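Local atomic coordinates of CTD kinase subunit gamma (Schizosaccharomyces pombe, PDB entry 5CE7), a protein that probably serves as a subunit of the three-part CTD kinase complex, supporting activation of the kinase that hyperphosphorylates the C-terminal repeat domain of RNA polymerase II. Residues Ser23-Ala28 with Cys68-Lys73; Phe63-Cys68 with His117-Ile122; Lys111-Leu116 with Lys128-Thr133. One frame throughout, in Å; residues are numbered along the deposited sequence.

Overall arrangement
All three contacts lie in the CTD-interacting domain of this longer protein, an all-helical, right-handed superhelix, and follow one another across it. Contact 1 sets helix 25-33 against helix 54-73, contact 2 joins helix 54-73 to the end of helix 100-118, and contact 3 carries on to helix 124-139. Centres of contacts 1 and 2 are about 10 Å apart, those of 2 and 3 about 11 Å, and those of 1 and 3 about 19 Å. Cys68 lies in segments of both contacts 1 and 2, though it touches only in contact 2. Polar links bridge neighbours: Gln24 OE1 lies 2.7 Å from Thr66 OG1, and Asp65 OD1 lies 2.8 Å from Ser115 OG.

Contact 1 of 3, residues Ser23-Ala28 with Cys68-Lys73; sequences SQIKPA and CEMCLK
In the helical superhelix of the CTD-interacting domain, helix 25-33 packs beside the last turns of helix 54-73, and Ile25, Ala28 and Met70 make the join. Ile25 and Ala28 are three residues apart and so present themselves on the same side of their helix, where the long Met70 side chain reaches them. Met70, modelled as selenomethionine, touches with its end: SE lies 3.5 Å from Ala28 CB and 3.7 Å from Ile25 CD1. Its chain is extended as far as the selenium and then bends sharply (chi3 33°), which lays CE against Ala28, 3.8 Å from Ala28 CB. Ile25 comes in with the end of its longer branch, and the two side chains cross at about a right angle. Ile32 and Gln29, further along helix 25-33, also touch Met70. Deeper in, Ala28 and Pro27 rest on Phe63, while Gln24 OE1 bonds to Thr66 of the same long helix. Between the two segments themselves the contact is wholly apolar, with one flexible side chain spanning a backbone separation of 7.1 Å from Ala28 CA to Met70 CA; its hold therefore comes from shape and dispersion rather than directional bonds.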
ATOM      1  N   SER A  23     -12.749   6.344   0.710  1.00 20.13           N
ATOM      2  CA  SER A  23     -12.715   5.645  -0.581  1.00 20.36           C
ATOM      3  C   SER A  23     -11.950   4.321  -0.515  1.00 17.13           C
ATOM      4  O   SER A  23     -12.019   3.501  -1.432  1.00 20.22           O
ATOM      5  CB  SER A  23     -12.075   6.531  -1.661  1.00 19.15           C
ATOM      6  OG  SER A  23     -10.685   6.700  -1.425  1.00 19.65           O
ATOM      7  N   GLN A  24     -11.209   4.135   0.569  1.00 13.94           N
ATOM      8  CA  GLN A  24     -10.290   3.019   0.695  1.00 18.14           C
ATOM      9  C   GLN A  24     -10.934   1.890   1.500  1.00 20.75           C
ATOM     10  O   GLN A  24     -10.447   0.769   1.500  1.00 16.22           O
ATOM     11  CB  GLN A  24      -8.983   3.504   1.357  1.00 18.67           C
ATOM     12  CG  GLN A  24      -8.246   4.566   0.514  1.00 18.49           C
ATOM     13  CD  GLN A  24      -7.415   5.546   1.331  1.00 16.95           C
ATOM     14  OE1 GLN A  24      -6.961   5.238   2.427  1.00 22.10           O
ATOM     15  NE2 GLN A  24      -7.220   6.736   0.793  1.00 18.95           N
ATOM     16  N   ILE A  25     -12.041   2.195   2.170  1.00 18.93           N
ATOM     17  CA  ILE A  25     -12.681   1.229   3.049  1.00 20.78           C
ATOM     18  C   ILE A  25     -13.257   0.022   2.309  1.00 19.08           C
ATOM     19  O   ILE A  25     -13.015  -1.119   2.695  1.00 20.50           O
ATOM     20  CB  ILE A  25     -13.796   1.880   3.892  1.00 24.21           C
ATOM     21  CG1 ILE A  25     -13.205   2.917   4.846  1.00 30.25           C
ATOM     22  CG2 ILE A  25     -14.555   0.825   4.679  1.00 27.41           C
ATOM     23  CD1 ILE A  25     -12.065   2.385   5.689  1.00 34.20           C
ATOM     24  N   LYS A  26     -14.039   0.269   1.269  1.00 18.04           N
ATOM     25  CA  LYS A  26     -14.679  -0.830   0.549  1.00 24.01           C
ATOM     26  C   LYS A  26     -13.684  -1.794  -0.115  1.00 16.42           C
ATOM     27  O   LYS A  26     -13.861  -3.012  -0.048  1.00 15.75           O
ATOM     28  CB  LYS A  26     -15.671  -0.300  -0.489  1.00 35.56           C
ATOM     29  CG  LYS A  26     -16.975  -1.072  -0.516  1.00 44.14           C
ATOM     30  CD  LYS A  26     -17.738  -0.869  -1.818  1.00 49.53           C
ATOM     31  CE  LYS A  26     -18.668  -2.060  -2.074  1.00 53.40           C
ATOM     32  NZ  LYS A  26     -19.284  -2.040  -3.433  1.00 53.68           N
ATOM     33  N   PRO A  27     -12.638  -1.261  -0.776  1.00 14.76           N
ATOM     34  CA  PRO A  27     -11.657  -2.202  -1.348  1.00 16.34           C
ATOM     35  C   PRO A  27     -10.928  -2.994  -0.262  1.00 14.20           C
ATOM     36  O   PRO A  27     -10.581  -4.147  -0.489  1.00 15.10           O
ATOM     37  CB  PRO A  27     -10.651  -1.297  -2.079  1.00 18.54           C
ATOM     38  CG  PRO A  27     -11.290   0.037  -2.194  1.00 19.02           C
ATOM     39  CD  PRO A  27     -12.442   0.130  -1.226  1.00 16.72           C
ATOM     40  N   ALA A  28     -10.703  -2.382   0.901  1.00 13.21           N
ATOM     41  CA  ALA A  28     -10.046  -3.071   2.008  1.00 11.55           C
ATOM     42  C   ALA A  28     -10.916  -4.179   2.592  1.00 11.88           C
ATOM     43  O   ALA A  28     -10.417  -5.264   2.908  1.00 14.69           O
ATOM     44  CB  ALA A  28      -9.646  -2.073   3.103  1.00 14.21           C
ATOM     45  N   CYS A  68      -3.848  -2.385   5.952  1.00 10.55           N
ATOM     46  CA  CYS A  68      -3.160  -2.867   7.146  1.00 13.89           C
ATOM     47  C   CYS A  68      -3.949  -2.570   8.436  1.00 15.06           C
ATOM     48  O   CYS A  68      -4.101  -3.444   9.280  1.00 16.97           O
ATOM     49  CB  CYS A  68      -1.727  -2.304   7.231  1.00 14.67           C
ATOM     50  SG  CYS A  68      -0.598  -2.952   5.961  1.00 17.81           S
ATOM     51  N   GLU A  69      -4.439  -1.344   8.591  1.00 13.97           N
ATOM     52  CA  GLU A  69      -5.223  -0.989   9.781  1.00 15.60           C
ATOM     53  C   GLU A  69      -6.433  -1.900   9.928  1.00 15.81           C
ATOM     54  O   GLU A  69      -6.723  -2.404  11.007  1.00 18.77           O
ATOM     55  CB  GLU A  69      -5.682   0.469   9.725  1.00 20.94           C
ATOM     56  CG  GLU A  69      -4.536   1.465   9.769  1.00 27.46           C
ATOM     57  CD  GLU A  69      -4.990   2.915   9.629  1.00 36.80           C
ATOM     58  OE1 GLU A  69      -6.062   3.161   9.043  1.00 36.58           O
ATOM     59  OE2 GLU A  69      -4.268   3.812  10.116  1.00 40.61           O
HETATM   60  N   MSE A  70      -7.135  -2.126   8.830  1.00 15.40           N
HETATM   61  CA  MSE A  70      -8.312  -2.970   8.879  1.00 16.98           C
HETATM   62  C   MSE A  70      -7.964  -4.432   9.107  1.00 14.90           C
HETATM   63  O   MSE A  70      -8.686  -5.134   9.801  1.00 17.51           O
HETATM   64  CB  MSE A  70      -9.165  -2.757   7.639  1.00 17.38           C
HETATM   65  CG  MSE A  70      -9.786  -1.359   7.627  1.00 28.23           C
HETATM   66 SE   MSE A  70     -11.044  -1.151   6.175  1.00 63.52          SE
HETATM   67  CE  MSE A  70     -11.711  -3.029   6.150  1.00 14.91           C
ATOM     68  N   CYS A  71      -6.848  -4.888   8.548  1.00 12.48           N
ATOM     69  CA  CYS A  71      -6.367  -6.235   8.853  1.00 15.54           C
ATOM     70  C   CYS A  71      -6.168  -6.392  10.364  1.00 18.09           C
ATOM     71  O   CYS A  71      -6.601  -7.381  10.956  1.00 18.22           O
ATOM     72  CB  CYS A  71      -5.065  -6.549   8.104  1.00 12.94           C
ATOM     73  SG  CYS A  71      -5.284  -6.928   6.352  1.00 16.71           S
ATOM     74  N   LEU A  72      -5.529  -5.406  10.990  1.00 14.22           N
ATOM     75  CA  LEU A  72      -5.274  -5.472  12.423  1.00 18.28           C
ATOM     76  C   LEU A  72      -6.579  -5.424  13.225  1.00 19.88           C
ATOM     77  O   LEU A  72      -6.719  -6.088  14.254  1.00 19.36           O
ATOM     78  CB  LEU A  72      -4.338  -4.335  12.862  1.00 18.10           C
ATOM     79  CG  LEU A  72      -2.921  -4.331  12.294  1.00 23.88           C
ATOM     80  CD1 LEU A  72      -2.236  -3.024  12.672  1.00 28.36           C
ATOM     81  CD2 LEU A  72      -2.126  -5.531  12.818  1.00 24.63           C
ATOM     82  N   LYS A  73      -7.539  -4.640  12.756  1.00 17.66           N
ATOM     83  CA  LYS A  73      -8.831  -4.581  13.434  1.00 20.73           C
ATOM     84  C   LYS A  73      -9.595  -5.904  13.316  1.00 16.98           C
ATOM     85  O   LYS A  73     -10.489  -6.202  14.129  1.00 19.57           O
ATOM     86  CB  LYS A  73      -9.664  -3.402  12.914  1.00 22.44           C
ATOM     87  CG  LYS A  73      -9.183  -2.046  13.448  1.00 26.28           C
ATOM     88  CD  LYS A  73      -9.764  -0.875  12.663  1.00 32.12           C
ATOM     89  CE  LYS A  73     -11.147  -1.164  12.121  1.00 38.20           C
ATOM     90  NZ  LYS A  73     -12.226  -0.843  13.102  1.00 44.19           N
TER

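Contact 2 of 3, residues Phe63-Cys68 with His117-Ile122; sequences FVDTLC and HEKKVI
Cys68 and Val121 form the apolar side of this contact, and Asp65 with Lys119 forms its polar side. In each pair the residue from helix 54-73 is buried and its partner is partly exposed, so the packed side is that of the helix and the looser, solvent-facing one that of residues 119-121. The Val121 methyls lie along the cysteine: CG1 is 4.1 Å from Cys68 SG, and CG2 is 4.2 Å from Cys68 CB. Leu81, Ile84 and Leu116 also touch the Cys68 side chain. Val121 takes up this position just after helix 100-118 ends in a Schellman motif: Lys120, at positive phi, is the C-prime residue, and Val121 N returns to Leu116 O.

Lys119 is the first residue to leave helical geometry. Its chain bends at chi3 (-109°) and again at chi4 (73°), and these turns bring NZ to Asp65 OD1 at 3.2 Å in a hydrogen-bonded salt bridge. The amine meets that oxygen nearly along its C-O axis, while the two side chains cross at about a right angle. Asp65 swings its carboxylate across by placing CG anti to the backbone N (chi1 -167°). Ser115 hydrogen-bonds to OD1 as well, so two partners grip this one oxygen.

An alanine in place of Asp65 would probably leave Ser115 OG without its carboxylate partner and the Lys119 ammonium with only its weak, long ion pair to Glu69 as countercharge, less firmly placed. The nearby positive charge is likely to keep Asp65 ionised despite its burial. The chemistry thus divides in two: an apolar seam next to helix 80-86, and a charged bond that ties the C-terminal end of helix 100-118 to helix 54-73.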
ATOM      1  N   PHE A  63      -4.192   3.480   0.562  1.00 10.57           N
ATOM      2  CA  PHE A  63      -5.007   2.257   0.644  1.00 13.10           C
ATOM      3  C   PHE A  63      -4.297   1.121   1.394  1.00 13.79           C
ATOM      4  O   PHE A  63      -4.913   0.380   2.177  1.00 14.83           O
ATOM      5  CB  PHE A  63      -5.392   1.749  -0.755  1.00 13.74           C
ATOM      6  CG  PHE A  63      -5.916   0.334  -0.742  1.00 11.70           C
ATOM      7  CD1 PHE A  63      -7.140   0.047  -0.151  1.00 11.84           C
ATOM      8  CD2 PHE A  63      -5.175  -0.703  -1.280  1.00 15.86           C
ATOM      9  CE1 PHE A  63      -7.617  -1.252  -0.107  1.00 12.46           C
ATOM     10  CE2 PHE A  63      -5.649  -2.011  -1.249  1.00 13.45           C
ATOM     11  CZ  PHE A  63      -6.877  -2.280  -0.659  1.00 11.91           C
ATOM     12  N   VAL A  64      -3.004   0.965   1.122  1.00 13.11           N
ATOM     13  CA  VAL A  64      -2.183  -0.044   1.796  1.00 14.32           C
ATOM     14  C   VAL A  64      -2.170   0.204   3.304  1.00 14.38           C
ATOM     15  O   VAL A  64      -2.188  -0.724   4.101  1.00 14.81           O
ATOM     16  CB  VAL A  64      -0.734  -0.032   1.239  1.00 21.44           C
ATOM     17  CG1 VAL A  64       0.249  -0.610   2.244  1.00 25.80           C
ATOM     18  CG2 VAL A  64      -0.674  -0.759  -0.100  1.00 19.78           C
ATOM     19  N   ASP A  65      -2.124   1.469   3.691  1.00 18.75           N
ATOM     20  CA  ASP A  65      -2.167   1.835   5.107  1.00 22.32           C
ATOM     21  C   ASP A  65      -3.533   1.445   5.693  1.00 15.94           C
ATOM     22  O   ASP A  65      -3.614   0.802   6.734  1.00 16.68           O
ATOM     23  CB  ASP A  65      -1.914   3.339   5.240  1.00 23.73           C
ATOM     24  CG  ASP A  65      -1.617   3.780   6.670  1.00 26.01           C
ATOM     25  OD1 ASP A  65      -1.466   2.941   7.574  1.00 23.82           O
ATOM     26  OD2 ASP A  65      -1.504   4.997   6.875  1.00 31.73           O
ATOM     27  N   THR A  66      -4.596   1.839   5.007  1.00 15.98           N
ATOM     28  CA  THR A  66      -5.970   1.490   5.402  1.00 15.48           C
ATOM     29  C   THR A  66      -6.200  -0.035   5.466  1.00 14.95           C
ATOM     30  O   THR A  66      -6.815  -0.561   6.416  1.00 16.25           O
ATOM     31  CB  THR A  66      -6.981   2.160   4.434  1.00 15.25           C
ATOM     32  OG1 THR A  66      -6.846   3.588   4.534  1.00 17.33           O
ATOM     33  CG2 THR A  66      -8.438   1.744   4.757  1.00 11.54           C
ATOM     34  N   LEU A  67      -5.681  -0.746   4.469  1.00 12.38           N
ATOM     35  CA  LEU A  67      -5.752  -2.201   4.442  1.00 12.72           C
ATOM     36  C   LEU A  67      -5.072  -2.816   5.668  1.00 15.34           C
ATOM     37  O   LEU A  67      -5.640  -3.687   6.341  1.00 17.59           O
ATOM     38  CB  LEU A  67      -5.105  -2.746   3.164  1.00  9.86           C
ATOM     39  CG  LEU A  67      -5.069  -4.265   2.990  1.00 12.44           C
ATOM     40  CD1 LEU A  67      -6.492  -4.843   3.024  1.00 15.13           C
ATOM     41  CD2 LEU A  67      -4.426  -4.617   1.671  1.00 12.11           C
ATOM     42  N   CYS A  68      -3.848  -2.385   5.952  1.00 10.55           N
ATOM     43  CA  CYS A  68      -3.160  -2.867   7.146  1.00 13.89           C
ATOM     44  C   CYS A  68      -3.949  -2.570   8.436  1.00 15.06           C
ATOM     45  O   CYS A  68      -4.101  -3.444   9.280  1.00 16.97           O
ATOM     46  CB  CYS A  68      -1.727  -2.304   7.231  1.00 14.67           C
ATOM     47  SG  CYS A  68      -0.598  -2.952   5.961  1.00 17.81           S
ATOM     48  N   HIS A 117       4.813   1.902  10.943  1.00 18.32           N
ATOM     49  CA  HIS A 117       5.764   1.703  12.033  1.00 20.24           C
ATOM     50  C   HIS A 117       5.099   1.688  13.419  1.00 22.78           C
ATOM     51  O   HIS A 117       5.392   0.821  14.245  1.00 25.11           O
ATOM     52  CB  HIS A 117       6.865   2.771  11.992  1.00 19.98           C
ATOM     53  CG  HIS A 117       7.947   2.550  13.002  1.00 27.10           C
ATOM     54  ND1 HIS A 117       8.323   3.511  13.913  1.00 28.61           N
ATOM     55  CD2 HIS A 117       8.716   1.466  13.259  1.00 27.57           C
ATOM     56  CE1 HIS A 117       9.289   3.035  14.679  1.00 30.89           C
ATOM     57  NE2 HIS A 117       9.546   1.795  14.302  1.00 29.26           N
ATOM     58  N   GLU A 118       4.214   2.647  13.671  1.00 21.99           N
ATOM     59  CA  GLU A 118       3.500   2.725  14.948  1.00 22.89           C
ATOM     60  C   GLU A 118       2.622   1.496  15.172  1.00 25.93           C
ATOM     61  O   GLU A 118       2.417   1.049  16.306  1.00 26.83           O
ATOM     62  CB  GLU A 118       2.630   3.977  14.990  1.00 20.63           C
ATOM     63  CG  GLU A 118       3.422   5.266  15.047  1.00 34.49           C
ATOM     64  CD  GLU A 118       2.547   6.490  14.888  1.00 47.01           C
ATOM     65  OE1 GLU A 118       1.429   6.360  14.338  1.00 55.30           O
ATOM     66  OE2 GLU A 118       2.975   7.583  15.309  1.00 46.81           O
ATOM     67  N   LYS A 119       2.097   0.948  14.084  1.00 22.02           N
ATOM     68  CA  LYS A 119       1.233  -0.214  14.196  1.00 28.52           C
ATOM     69  C   LYS A 119       2.014  -1.525  14.025  1.00 27.49           C
ATOM     70  O   LYS A 119       1.425  -2.593  13.857  1.00 28.11           O
ATOM     71  CB  LYS A 119       0.040  -0.071  13.244  1.00 30.46           C
ATOM     72  CG  LYS A 119      -0.643   1.287  13.436  1.00 34.35           C
ATOM     73  CD  LYS A 119      -2.053   1.324  12.895  1.00 41.81           C
ATOM     74  CE  LYS A 119      -2.129   2.182  11.644  1.00 46.95           C
ATOM     75  NZ  LYS A 119      -1.501   1.498  10.477  1.00 49.44           N
ATOM     76  N   LYS A 120       3.344  -1.426  14.092  1.00 22.49           N
ATOM     77  CA  LYS A 120       4.216  -2.602  14.140  1.00 26.51           C
ATOM     78  C   LYS A 120       4.089  -3.518  12.920  1.00 27.01           C
ATOM     79  O   LYS A 120       4.406  -4.708  12.980  1.00 25.94           O
ATOM     80  CB  LYS A 120       3.970  -3.380  15.433  1.00 35.55           C
ATOM     81  CG  LYS A 120       4.067  -2.490  16.678  1.00 40.65           C
ATOM     82  CD  LYS A 120       3.778  -3.246  17.958  1.00 46.66           C
ATOM     83  CE  LYS A 120       4.645  -2.725  19.099  1.00 54.02           C
ATOM     84  NZ  LYS A 120       6.093  -3.035  18.874  1.00 58.23           N
ATOM     85  N   VAL A 121       3.627  -2.950  11.810  1.00 24.40           N
ATOM     86  CA  VAL A 121       3.613  -3.665  10.542  1.00 20.20           C
ATOM     87  C   VAL A 121       5.043  -3.761  10.008  1.00 20.11           C
ATOM     88  O   VAL A 121       5.431  -4.764   9.397  1.00 20.94           O
ATOM     89  CB  VAL A 121       2.712  -2.956   9.511  1.00 19.76           C
ATOM     90  CG1 VAL A 121       2.705  -3.722   8.185  1.00 14.95           C
ATOM     91  CG2 VAL A 121       1.298  -2.810  10.058  1.00 22.47           C
ATOM     92  N   ILE A 122       5.825  -2.705  10.241  1.00 19.69           N
ATOM     93  CA  ILE A 122       7.251  -2.706   9.901  1.00 21.49           C
ATOM     94  C   ILE A 122       8.087  -2.439  11.157  1.00 22.52           C
ATOM     95  O   ILE A 122       7.669  -1.688  12.034  1.00 20.07           O
ATOM     96  CB  ILE A 122       7.594  -1.675   8.798  1.00 19.78           C
ATOM     97  CG1 ILE A 122       7.336  -0.237   9.271  1.00 17.52           C
ATOM     98  CG2 ILE A 122       6.806  -1.960   7.511  1.00 22.29           C
ATOM     99  CD1 ILE A 122       7.591   0.815   8.168  1.00 16.13           C
TER

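Contact 3 of 3, residues Lys111-Leu116 with Lys128-Thr133; sequences KVLQSL and KDAMAT
Leu113 meets Ala130 and Met131 entirely through aliphatic atoms and selenium, and the flat group to note beside them is the backbone carbonyl of Asp129. Thr133 approaches that carbonyl from opposite faces of its plane: OG1 bonds from one face at 3.0 Å to Asp129 O, and Thr133 N bonds to the same oxygen from the other. The hydroxyl stands tilted 33° from the carbonyl plane, with a C=O...OG1 angle of 140°. Two bonds from one residue thus grip this oxygen, and the threonine hydroxyl is satisfied within its own helix turn.

Across the contact, Leu113 does the reaching. CG lies anti to the carbonyl carbon (chi1 -71°), which sends the forked end toward helix 124-139, where both methyls meet the same small residue: CD1 and CD2 each come to 3.8 Å from Ala130 CB. CD1 has a second neighbour, Met131 SE, also 3.8 Å away. Leu113 and Met131, the latter modelled as selenomethionine, slide past each other in opposite directions. Met131 doubles over at chi2 and chi3, so that SE is the atom that touches the leucine while CE turns off to one side. The nearest CA atoms, Leu113 CA and Met131 CA, lie 7.5 Å apart.

The two segments belong to consecutive helices, 100-118 and 124-139, of the CTD-interacting domain. Tyr127 and Val134 of the second helix also touch Leu113. Helix 88-95 covers another side, Ile88 resting on Leu113 and Leu116 and Val92 on Thr133, and helix 54-73 meets Val112 through Met61 and Tyr62.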
ATOM      1  N   LYS A 111       4.131   9.904   6.011  1.00 14.89           N
ATOM      2  CA  LYS A 111       2.962   9.733   6.876  1.00 20.64           C
ATOM      3  C   LYS A 111       2.584   8.257   6.962  1.00 19.20           C
ATOM      4  O   LYS A 111       2.318   7.729   8.047  1.00 17.13           O
ATOM      5  CB  LYS A 111       1.780  10.569   6.373  1.00 27.78           C
ATOM      6  CG  LYS A 111       0.504  10.433   7.203  1.00 34.40           C
ATOM      7  CD  LYS A 111      -0.696  10.148   6.309  1.00 36.99           C
ATOM      8  CE  LYS A 111      -0.915  11.252   5.269  1.00 31.85           C
ATOM      9  NZ  LYS A 111      -1.691  12.407   5.814  1.00 31.51           N
ATOM     10  N   VAL A 112       2.573   7.587   5.815  1.00 17.52           N
ATOM     11  CA  VAL A 112       2.243   6.166   5.777  1.00 18.36           C
ATOM     12  C   VAL A 112       3.286   5.320   6.513  1.00 16.90           C
ATOM     13  O   VAL A 112       2.943   4.377   7.238  1.00 15.94           O
ATOM     14  CB  VAL A 112       2.117   5.656   4.326  1.00 15.25           C
ATOM     15  CG1 VAL A 112       1.897   4.145   4.317  1.00 14.21           C
ATOM     16  CG2 VAL A 112       0.987   6.389   3.611  1.00 16.15           C
ATOM     17  N   LEU A 113       4.558   5.647   6.320  1.00 14.06           N
ATOM     18  CA  LEU A 113       5.621   4.868   6.947  1.00 18.54           C
ATOM     19  C   LEU A 113       5.524   4.953   8.466  1.00 19.53           C
ATOM     20  O   LEU A 113       5.716   3.952   9.161  1.00 19.24           O
ATOM     21  CB  LEU A 113       7.001   5.318   6.464  1.00 16.48           C
ATOM     22  CG  LEU A 113       7.365   4.968   5.029  1.00 18.27           C
ATOM     23  CD1 LEU A 113       8.727   5.553   4.677  1.00 16.19           C
ATOM     24  CD2 LEU A 113       7.345   3.442   4.804  1.00 17.79           C
ATOM     25  N   GLN A 114       5.219   6.147   8.971  1.00 14.61           N
ATOM     26  CA  GLN A 114       5.078   6.361  10.406  1.00 20.01           C
ATOM     27  C   GLN A 114       3.898   5.559  10.948  1.00 19.73           C
ATOM     28  O   GLN A 114       3.990   4.916  11.990  1.00 17.39           O
ATOM     29  CB  GLN A 114       4.901   7.849  10.713  1.00 22.11           C
ATOM     30  CG  GLN A 114       4.490   8.160  12.151  1.00 31.72           C
ATOM     31  CD  GLN A 114       4.326   9.659  12.397  1.00 40.09           C
ATOM     32  OE1 GLN A 114       3.225  10.204  12.297  1.00 44.82           O
ATOM     33  NE2 GLN A 114       5.429  10.331  12.713  1.00 40.40           N
ATOM     34  N   SER A 115       2.794   5.592  10.213  1.00 18.73           N
ATOM     35  CA  SER A 115       1.606   4.827  10.562  1.00 20.93           C
ATOM     36  C   SER A 115       1.901   3.319  10.622  1.00 22.87           C
ATOM     37  O   SER A 115       1.566   2.650  11.598  1.00 24.55           O
ATOM     38  CB  SER A 115       0.504   5.109   9.547  1.00 15.19           C
ATOM     39  OG  SER A 115      -0.647   4.343   9.833  1.00 23.61           O
ATOM     40  N   LEU A 116       2.518   2.789   9.572  1.00 17.77           N
ATOM     41  CA  LEU A 116       2.886   1.381   9.538  1.00 19.07           C
ATOM     42  C   LEU A 116       3.864   1.016  10.671  1.00 21.55           C
ATOM     43  O   LEU A 116       3.755  -0.047  11.281  1.00 23.11           O
ATOM     44  CB  LEU A 116       3.473   1.009   8.172  1.00 17.15           C
ATOM     45  CG  LEU A 116       2.480   1.108   6.997  1.00 18.96           C
ATOM     46  CD1 LEU A 116       3.153   0.780   5.668  1.00 21.40           C
ATOM     47  CD2 LEU A 116       1.291   0.192   7.225  1.00 13.71           C
ATOM     48  N   LYS A 128      13.679   2.564   9.254  1.00 26.45           N
ATOM     49  CA  LYS A 128      14.902   3.323   9.043  1.00 31.87           C
ATOM     50  C   LYS A 128      15.342   3.241   7.585  1.00 28.23           C
ATOM     51  O   LYS A 128      15.707   4.251   6.989  1.00 28.31           O
ATOM     52  CB  LYS A 128      16.027   2.833   9.965  1.00 41.83           C
ATOM     53  CG  LYS A 128      15.875   3.250  11.435  1.00 47.76           C
ATOM     54  CD  LYS A 128      17.117   2.874  12.246  1.00 49.39           C
ATOM     55  CE  LYS A 128      17.021   3.329  13.701  1.00 49.93           C
ATOM     56  NZ  LYS A 128      16.470   2.278  14.603  1.00 51.37           N
ATOM     57  N   ASP A 129      15.319   2.037   7.021  1.00 23.71           N
ATOM     58  CA  ASP A 129      15.665   1.841   5.613  1.00 26.19           C
ATOM     59  C   ASP A 129      14.729   2.608   4.675  1.00 23.75           C
ATOM     60  O   ASP A 129      15.173   3.272   3.744  1.00 24.21           O
ATOM     61  CB  ASP A 129      15.638   0.349   5.239  1.00 28.29           C
ATOM     62  CG  ASP A 129      16.928  -0.385   5.622  1.00 35.95           C
ATOM     63  OD1 ASP A 129      17.904   0.269   6.048  1.00 36.91           O
ATOM     64  OD2 ASP A 129      16.965  -1.621   5.482  1.00 39.13           O
ATOM     65  N   ALA A 130      13.429   2.489   4.909  1.00 23.41           N
ATOM     66  CA  ALA A 130      12.437   3.124   4.043  1.00 21.06           C
ATOM     67  C   ALA A 130      12.493   4.648   4.156  1.00 22.17           C
ATOM     68  O   ALA A 130      12.378   5.364   3.158  1.00 22.07           O
ATOM     69  CB  ALA A 130      11.044   2.606   4.381  1.00 22.29           C
HETATM   70  N   MSE A 131      12.678   5.143   5.374  1.00 21.86           N
HETATM   71  CA  MSE A 131      12.832   6.585   5.602  1.00 20.17           C
HETATM   72  C   MSE A 131      14.095   7.131   4.932  1.00 23.20           C
HETATM   73  O   MSE A 131      14.092   8.248   4.395  1.00 20.19           O
HETATM   74  CB  MSE A 131      12.825   6.909   7.101  1.00 20.36           C
HETATM   75  CG  MSE A 131      11.455   6.734   7.761  1.00 22.48           C
HETATM   76 SE   MSE A 131      10.129   8.056   7.153  1.00 32.34          SE
HETATM   77  CE  MSE A 131      10.896   9.615   8.071  1.00 28.32           C
ATOM     78  N   ALA A 132      15.174   6.351   4.951  1.00 20.21           N
ATOM     79  CA  ALA A 132      16.403   6.778   4.265  1.00 25.61           C
ATOM     80  C   ALA A 132      16.198   6.820   2.745  1.00 21.46           C
ATOM     81  O   ALA A 132      16.781   7.646   2.050  1.00 22.69           O
ATOM     82  CB  ALA A 132      17.579   5.871   4.626  1.00 27.58           C
ATOM     83  N   THR A 133      15.372   5.916   2.234  1.00 20.11           N
ATOM     84  CA  THR A 133      15.060   5.904   0.814  1.00 23.70           C
ATOM     85  C   THR A 133      14.304   7.165   0.422  1.00 22.58           C
ATOM     86  O   THR A 133      14.645   7.817  -0.558  1.00 22.33           O
ATOM     87  CB  THR A 133      14.229   4.664   0.425  1.00 24.28           C
ATOM     88  OG1 THR A 133      14.980   3.484   0.731  1.00 28.31           O
ATOM     89  CG2 THR A 133      13.913   4.681  -1.067  1.00 23.50           C
TER